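Local coordinates for protein methyltransferase (Pectobacterium atrosepticum SCRI1043, PDB 2P7I) that probably transfers a methyl group from S-adenosylmethionine to a substrate not yet identified, as a member of the Rossmann-like class of SAM-dependent methyltransferases, at residues A205-Q208 and W209-L213; F24-D27 and V28-F32; G225-Q228 and L229-Y233. All blocks are in the same frame, centred on the assembly; numbering follows the deposited sequence.

Interaction 1: A205-Q208 and W209-L213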
loop_
_atom_site.group_PDB
_atom_site.type_symbol
_atom_site.label_atom_id
_atom_site.label_comp_id
_atom_site.label_asym_id
_atom_site.label_seq_id
_atom_site.Cartn_x
_atom_site.Cartn_y
_atom_site.Cartn_z
ATOM N N ALA B 205 8.211 6.911 16.207
ATOM C CA ALA B 205 9.065 5.980 16.905
ATOM C C ALA B 205 8.698 5.967 18.377
ATOM O O ALA B 205 8.122 6.925 18.895
ATOM C CB ALA B 205 10.497 6.357 16.731
ATOM N N ASN B 206 9.028 4.881 19.052
ATOM C CA ASN B 206 8.736 4.765 20.482
ATOM C C ASN B 206 9.169 5.969 21.289
ATOM O O ASN B 206 8.403 6.483 22.105
ATOM C CB ASN B 206 9.395 3.524 21.058
ATOM C CG ASN B 206 8.631 2.273 20.735
ATOM O OD1 ASN B 206 8.147 2.096 19.626
ATOM N ND2 ASN B 206 8.510 1.398 21.708
ATOM N N PHE B 207 10.392 6.432 21.064
ATOM C CA PHE B 207 10.878 7.570 21.834
ATOM C C PHE B 207 9.945 8.761 21.662
ATOM O O PHE B 207 9.717 9.511 22.604
ATOM C CB PHE B 207 12.344 7.893 21.511
ATOM C CG PHE B 207 12.563 8.746 20.282
ATOM C CD1 PHE B 207 12.754 8.167 19.038
ATOM C CD2 PHE B 207 12.650 10.133 20.389
ATOM C CE1 PHE B 207 12.984 8.949 17.919
ATOM C CE2 PHE B 207 12.883 10.919 19.273
ATOM C CZ PHE B 207 13.045 10.323 18.034
ATOM N N GLN B 208 9.355 8.894 20.470
ATOM C CA GLN B 208 8.411 9.970 20.218
ATOM C C GLN B 208 7.063 9.706 20.888
ATOM O O GLN B 208 6.470 10.621 21.454
ATOM C CB GLN B 208 8.265 10.222 18.723
ATOM C CG GLN B 208 9.596 10.565 18.074
ATOM C CD GLN B 208 9.546 10.592 16.564
ATOM O OE1 GLN B 208 8.941 9.721 15.925
ATOM N NE2 GLN B 208 10.206 11.582 15.977
ATOM N N TRP B 209 6.588 8.461 20.834
ATOM C CA TRP B 209 5.337 8.084 21.489
ATOM C C TRP B 209 5.396 8.389 22.976
ATOM O O TRP B 209 4.477 8.954 23.529
ATOM C CB TRP B 209 5.017 6.590 21.301
ATOM C CG TRP B 209 4.545 6.244 19.943
ATOM C CD1 TRP B 209 5.218 5.527 19.022
ATOM C CD2 TRP B 209 3.281 6.587 19.350
ATOM N NE1 TRP B 209 4.464 5.399 17.879
ATOM C CE2 TRP B 209 3.274 6.043 18.053
ATOM C CE3 TRP B 209 2.163 7.286 19.794
ATOM C CZ2 TRP B 209 2.193 6.193 17.174
ATOM C CZ3 TRP B 209 1.098 7.442 18.939
ATOM C CH2 TRP B 209 1.114 6.900 17.639
ATOM N N ASP B 210 6.494 8.017 23.609
ATOM C CA ASP B 210 6.593 8.121 25.048
ATOM C C ASP B 210 6.545 9.575 25.488
ATOM O O ASP B 210 5.998 9.876 26.544
ATOM C CB ASP B 210 7.849 7.418 25.554
ATOM C CG ASP B 210 7.839 5.910 25.257
ATOM O OD1 ASP B 210 6.748 5.306 25.071
ATOM O OD2 ASP B 210 8.942 5.325 25.204
ATOM N N GLN B 211 7.077 10.477 24.668
ATOM C CA GLN B 211 6.947 11.900 24.930
ATOM C C GLN B 211 5.542 12.394 24.632
ATOM O O GLN B 211 4.944 13.062 25.445
ATOM C CB GLN B 211 7.953 12.706 24.115
ATOM C CG GLN B 211 9.424 12.402 24.417
ATOM C CD GLN B 211 10.351 13.025 23.384
ATOM O OE1 GLN B 211 10.543 14.238 23.371
ATOM N NE2 GLN B 211 10.900 12.198 22.487
ATOM N N ILE B 212 4.994 12.045 23.476
ATOM C CA ILE B 212 3.710 12.601 23.066
ATOM C C ILE B 212 2.578 12.088 23.965
ATOM O O ILE B 212 1.573 12.773 24.159
ATOM C CB ILE B 212 3.411 12.282 21.578
ATOM C CG1 ILE B 212 2.425 13.300 21.005
ATOM C CG2 ILE B 212 2.912 10.858 21.439
ATOM C CD1 ILE B 212 2.217 13.172 19.501
ATOM N N LEU B 213 2.749 10.890 24.518
ATOM C CA LEU B 213 1.714 10.284 25.349
ATOM C C LEU B 213 1.585 10.999 26.701
ATOM O O LEU B 213 0.551 10.903 27.350
ATOM C CB LEU B 213 1.954 8.775 25.542
ATOM C CG LEU B 213 1.640 7.898 24.327
ATOM C CD1 LEU B 213 2.040 6.441 24.561
ATOM C CD2 LEU B 213 0.197 8.007 23.974
HETATM O O HOH W 1 8.442 2.824 24.388
#
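Trp209 N bonds back to Ala205 O at 2.9 Å, the first turn of the short helix 206-212, with Ala205 as its N-cap residue. The cap is tied off a second time by Gln208. With CG beside the backbone N (chi1 -58°) and the chain extended beyond it (chi2 170°), Gln208 OE1 is carried back to accept from Ala205 N at 2.9 Å in a nearly straight bond (169° at the hydrogen). The Trp209 indole swings back beside this turn, CD1 lying 3.2 Å from Ala205 O, and the ring stacks on Phe24 of helix 24-37. Asp210 N continues the ladder to Asn206 O. The Asp210 carboxylate is linked to the Asn206 amide through one water, which accepts from Asn206 ND2 at 3.0 Å and donates to Asp210 OD2 at 2.7 Å, while Asp210 OD1 takes the N-H of Phe24 and Asn206 OD1 takes Lys202 NZ. At Gln211 the backbone bond to Phe207 O is weak, but the same oxygen also accepts Gln211 NE2 at 2.9 Å, from above the carbonyl plane and 3.4 Å from Phe207 CD2. Ile212 N closes the next turn on Gln208 O at 2.9 Å.

Interaction 2: F24-D27 and V28-F32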
loop_
_atom_site.group_PDB
_atom_site.type_symbol
_atom_site.label_atom_id
_atom_site.label_comp_id
_atom_site.label_asym_id
_atom_site.label_seq_id
_atom_site.Cartn_x
_atom_site.Cartn_y
_atom_site.Cartn_z
ATOM N N PHE B 24 4.994 2.813 25.277
ATOM C CA PHE B 24 4.195 2.499 24.114
ATOM C C PHE B 24 3.949 0.992 24.009
ATOM O O PHE B 24 2.818 0.558 23.764
ATOM C CB PHE B 24 4.899 3.029 22.863
ATOM C CG PHE B 24 4.168 2.755 21.591
ATOM C CD1 PHE B 24 3.032 3.473 21.270
ATOM C CD2 PHE B 24 4.623 1.805 20.701
ATOM C CE1 PHE B 24 2.354 3.217 20.067
ATOM C CE2 PHE B 24 3.936 1.548 19.493
ATOM C CZ PHE B 24 2.808 2.231 19.197
ATOM N N ASP B 25 4.991 0.194 24.218
ATOM C CA ASP B 25 4.861 -1.269 24.077
ATOM C C ASP B 25 3.888 -1.899 25.076
ATOM O O ASP B 25 3.044 -2.728 24.724
ATOM C CB ASP B 25 6.217 -1.934 24.205
ATOM C CG ASP B 25 7.214 -1.399 23.201
ATOM O OD1 ASP B 25 6.928 -1.423 21.964
ATOM O OD2 ASP B 25 8.289 -0.949 23.661
ATOM N N PHE B 26 3.992 -1.456 26.313
ATOM C CA PHE B 26 3.192 -2.020 27.389
ATOM C C PHE B 26 1.797 -1.395 27.450
ATOM O O PHE B 26 0.818 -2.097 27.671
ATOM C CB PHE B 26 3.919 -1.858 28.735
ATOM C CG PHE B 26 5.050 -2.843 28.950
ATOM C CD1 PHE B 26 5.810 -3.329 27.889
ATOM C CD2 PHE B 26 5.373 -3.252 30.222
ATOM C CE1 PHE B 26 6.850 -4.220 28.098
ATOM C CE2 PHE B 26 6.412 -4.137 30.432
ATOM C CZ PHE B 26 7.146 -4.624 29.364
ATOM N N ASP B 27 1.702 -0.090 27.232
ATOM C CA ASP B 27 0.447 0.614 27.415
ATOM C C ASP B 27 -0.400 0.678 26.169
ATOM O O ASP B 27 -1.615 0.767 26.262
ATOM C CB ASP B 27 0.707 2.029 27.933
ATOM C CG ASP B 27 1.348 2.022 29.310
ATOM O OD1 ASP B 27 0.789 1.353 30.193
ATOM O OD2 ASP B 27 2.415 2.634 29.486
ATOM N N VAL B 28 0.226 0.622 25.006
ATOM C CA VAL B 28 -0.520 0.746 23.758
ATOM C C VAL B 28 -0.526 -0.599 23.026
ATOM O O VAL B 28 -1.596 -1.146 22.703
ATOM C CB VAL B 28 0.015 1.889 22.857
ATOM C CG1 VAL B 28 -0.636 1.829 21.481
ATOM C CG2 VAL B 28 -0.224 3.254 23.492
HETATM N N MSE B 29 0.647 -1.174 22.801
HETATM C CA MSE B 29 0.700 -2.359 21.974
HETATM C C MSE B 29 0.132 -3.625 22.621
HETATM O O MSE B 29 -0.513 -4.429 21.933
HETATM C CB MSE B 29 2.126 -2.588 21.504
HETATM C CG MSE B 29 2.677 -1.576 20.511
HETATM SE SE MSE B 29 1.617 -1.455 18.933
HETATM C CE MSE B 29 1.958 -3.252 18.368
ATOM N N HIS B 30 0.402 -3.853 23.912
ATOM C CA HIS B 30 -0.131 -5.047 24.589
ATOM C C HIS B 30 -1.660 -5.137 24.503
ATOM O O HIS B 30 -2.193 -6.154 24.112
ATOM C CB HIS B 30 0.347 -5.147 26.030
ATOM C CG HIS B 30 1.764 -5.600 26.177
ATOM N ND1 HIS B 30 2.326 -5.882 27.402
ATOM C CD2 HIS B 30 2.735 -5.828 25.261
ATOM C CE1 HIS B 30 3.573 -6.272 27.238
ATOM N NE2 HIS B 30 3.850 -6.243 25.951
ATOM N N PRO B 31 -2.377 -4.070 24.874
ATOM C CA PRO B 31 -3.835 -4.156 24.717
ATOM C C PRO B 31 -4.370 -4.379 23.287
ATOM O O PRO B 31 -5.320 -5.131 23.110
ATOM C CB PRO B 31 -4.347 -2.831 25.337
ATOM C CG PRO B 31 -3.167 -1.964 25.491
ATOM C CD PRO B 31 -1.951 -2.843 25.564
ATOM N N PHE B 32 -3.768 -3.755 22.291
ATOM C CA PHE B 32 -4.169 -3.963 20.903
ATOM C C PHE B 32 -3.828 -5.366 20.443
ATOM O O PHE B 32 -4.556 -5.931 19.645
ATOM C CB PHE B 32 -3.552 -2.907 19.979
ATOM C CG PHE B 32 -4.215 -1.566 20.074
ATOM C CD1 PHE B 32 -5.598 -1.450 19.999
ATOM C CD2 PHE B 32 -3.472 -0.420 20.225
ATOM C CE1 PHE B 32 -6.230 -0.227 20.078
ATOM C CE2 PHE B 32 -4.120 0.830 20.316
ATOM C CZ PHE B 32 -5.499 0.908 20.242
#
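Phe26 and His30, one helical turn apart, point the same way and, in the Phe26 conformer described, form an offset stack, with ring centroids 4.8 Å apart and planes at 22°. The imidazole enters over one face of the phenyl ring, led by His30 CE1, which sits 3.8 Å from Phe26 CD1 and toward the rim. The same imidazole also lies against the backbone: Phe26 CA stands over its face, 4.1 Å from the His30 ring centroid, in a CH-pi contact. On another side of the helix, Phe24 has CG anti to the backbone N (chi1 180°), which puts its ring beside Val28 and Met29, and two of its atoms take different partners. Phe24 CE1 touches Val28 CG1 at 3.6 Å, while Phe24 CE2 meets Met29 CG at 3.5 Å. The selenomethionine chain bends so that Met29 SE approaches the ring obliquely, 4.6 Å from the Phe24 centroid, a Met-aromatic contact.

Behind these side chains the backbone is irregular. Phe24 O accepts both Val28 N and Met29 N, each at 2.9 Å, and His30 N reaches Asp25 O, five residues back. Pro31 has no N-H to offer the preceding turn, and its CG packs against Asp27 O at the kink. Farther out, Phe200 meets Phe24 edge-to-face, as Phe56 does His30, and Asp27 OD2 takes the N-H of Asn23. A Tris molecule, probably from the crystallisation liquor, lies near the His30 side chain. The whole is a wide pi-type turn running into a proline kink, at the start of helix 24-37 in a Rossmann-like methyltransferase.

Interaction 3: G225-Q228 and L229-Y233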
loop_
_atom_site.group_PDB
_atom_site.type_symbol
_atom_site.label_atom_id
_atom_site.label_comp_id
_atom_site.label_asym_id
_atom_site.label_seq_id
_atom_site.Cartn_x
_atom_site.Cartn_y
_atom_site.Cartn_z
ATOM N N GLY B 225 -8.077 4.428 16.178
ATOM C CA GLY B 225 -8.059 4.630 14.718
ATOM C C GLY B 225 -6.827 4.031 14.035
ATOM O O GLY B 225 -6.905 3.509 12.904
ATOM N N CYS B 226 -5.685 4.117 14.700
ATOM C CA CYS B 226 -4.455 3.552 14.189
ATOM C C CYS B 226 -4.547 2.055 14.174
ATOM O O CYS B 226 -3.991 1.424 13.298
ATOM C CB CYS B 226 -3.268 3.964 15.045
ATOM S SG CYS B 226 -2.825 5.751 14.918
ATOM N N TYR B 227 -5.127 1.480 15.216
ATOM C CA TYR B 227 -5.406 0.041 15.214
ATOM C C TYR B 227 -6.333 -0.377 14.058
ATOM O O TYR B 227 -6.104 -1.377 13.330
ATOM C CB TYR B 227 -5.997 -0.360 16.572
ATOM C CG TYR B 227 -6.482 -1.790 16.606
ATOM C CD1 TYR B 227 -5.578 -2.846 16.704
ATOM C CD2 TYR B 227 -7.825 -2.087 16.500
ATOM C CE1 TYR B 227 -6.010 -4.175 16.748
ATOM C CE2 TYR B 227 -8.272 -3.428 16.523
ATOM C CZ TYR B 227 -7.361 -4.464 16.629
ATOM O OH TYR B 227 -7.793 -5.782 16.639
ATOM N N GLN B 228 -7.420 0.347 13.905
ATOM C CA GLN B 228 -8.403 0.050 12.888
ATOM C C GLN B 228 -7.782 0.172 11.492
ATOM O O GLN B 228 -7.952 -0.706 10.656
ATOM C CB GLN B 228 -9.583 0.991 12.982
ATOM C CG GLN B 228 -10.459 0.811 14.196
ATOM C CD GLN B 228 -11.462 1.979 14.281
ATOM O OE1 GLN B 228 -12.509 1.961 13.645
ATOM N NE2 GLN B 228 -11.083 3.009 14.955
ATOM N N LEU B 229 -7.095 1.284 11.232
ATOM C CA LEU B 229 -6.464 1.458 9.920
ATOM C C LEU B 229 -5.337 0.479 9.650
ATOM O O LEU B 229 -5.161 0.076 8.520
ATOM C CB LEU B 229 -5.944 2.879 9.741
ATOM C CG LEU B 229 -5.551 3.238 8.297
ATOM C CD1 LEU B 229 -6.758 3.303 7.390
ATOM C CD2 LEU B 229 -4.729 4.539 8.313
ATOM N N GLY B 230 -4.572 0.116 10.673
ATOM C CA GLY B 230 -3.521 -0.863 10.557
ATOM C C GLY B 230 -3.942 -2.167 9.965
ATOM O O GLY B 230 -3.197 -2.773 9.194
ATOM N N GLN B 231 -5.132 -2.640 10.328
ATOM C CA GLN B 231 -5.644 -3.863 9.703
ATOM C C GLN B 231 -5.735 -3.768 8.188
ATOM O O GLN B 231 -5.637 -4.792 7.505
ATOM C CB GLN B 231 -7.002 -4.246 10.280
ATOM C CG GLN B 231 -6.889 -4.652 11.738
ATOM C CD GLN B 231 -8.208 -5.047 12.356
ATOM O OE1 GLN B 231 -9.256 -4.820 11.771
ATOM N NE2 GLN B 231 -8.153 -5.581 13.589
ATOM N N GLN B 232 -5.928 -2.560 7.657
ATOM C CA GLN B 232 -6.027 -2.374 6.221
ATOM C C GLN B 232 -4.644 -2.262 5.543
ATOM O O GLN B 232 -4.573 -2.350 4.324
ATOM C CB GLN B 232 -6.881 -1.115 5.929
ATOM C CG GLN B 232 -8.255 -1.217 6.584
ATOM C CD GLN B 232 -9.241 -0.101 6.255
ATOM O OE1 GLN B 232 -8.969 0.861 5.491
ATOM N NE2 GLN B 232 -10.430 -0.250 6.799
ATOM N N TYR B 233 -3.578 -2.079 6.332
ATOM C CA TYR B 233 -2.218 -1.971 5.776
ATOM C C TYR B 233 -1.271 -2.791 6.669
ATOM O O TYR B 233 -0.417 -2.242 7.345
ATOM C CB TYR B 233 -1.769 -0.484 5.700
ATOM C CG TYR B 233 -2.574 0.345 4.748
ATOM C CD1 TYR B 233 -2.376 0.285 3.354
ATOM C CD2 TYR B 233 -3.611 1.124 5.231
ATOM C CE1 TYR B 233 -3.151 1.021 2.512
ATOM C CE2 TYR B 233 -4.378 1.869 4.398
ATOM C CZ TYR B 233 -4.156 1.827 3.035
ATOM O OH TYR B 233 -4.981 2.549 2.222
#
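This is a local, largely buried contact along the last turns of helix 220-230, where the helix runs out into a turn between neighbouring subunits. Leu229 N bonds to Gly225 O at 2.8 Å, close to straight at 168°. Gly230 N then reaches Cys226 O at 3.0 Å, and the next bond, Gln231 N to Tyr227 O, has stretched to a weak 3.4 Å. Alongside, Gln231 extends to the phenol end of Tyr227. Gln231 NE2 lies 3.3 Å from Tyr227 CZ, with amide and ring planes 63° apart; its 3.1 Å distance to Tyr227 OH is no hydrogen bond, the angle being poor. Tyr227 CG stands anti to the backbone N (chi1 173°), which sends the ring out beside the Gln231 side chain. Gln231 OE1 is taken by Arg196 NH1 of a third subunit, which holds the far side of the amide. The Tyr227 ring also meets Phe32 of helix 24-37, and Leu229 packs on Phe201 and on Gln150 of a second subunit. With Tyr233 N closing on Gly230 O at 3.0 Å, a type I beta turn from Gly230 to Tyr233 follows at the C-terminal end, a helix terminus built into a subunit interface.

In the fold
From the N terminus, interaction 2 comes first, early in helix 24-37; interactions 1 and 3 follow in series, on helices 206-212 and 220-230, beyond strand 192-201 and before strand 237-245. Each closes only a turn or two of its own helix, so none nests within or crosses another. What joins them is helix 24-37, which touches each of the other two. Interactions 1 and 2 meet, among other places, through a weak hydrogen bond from Asn206 ND2 to Asp25 OD1. Interactions 2 and 3 touch through Phe32 and Tyr227. Interactions 1 and 3 stay about 5 Å apart at their nearest atoms, yet both reach the second subunit.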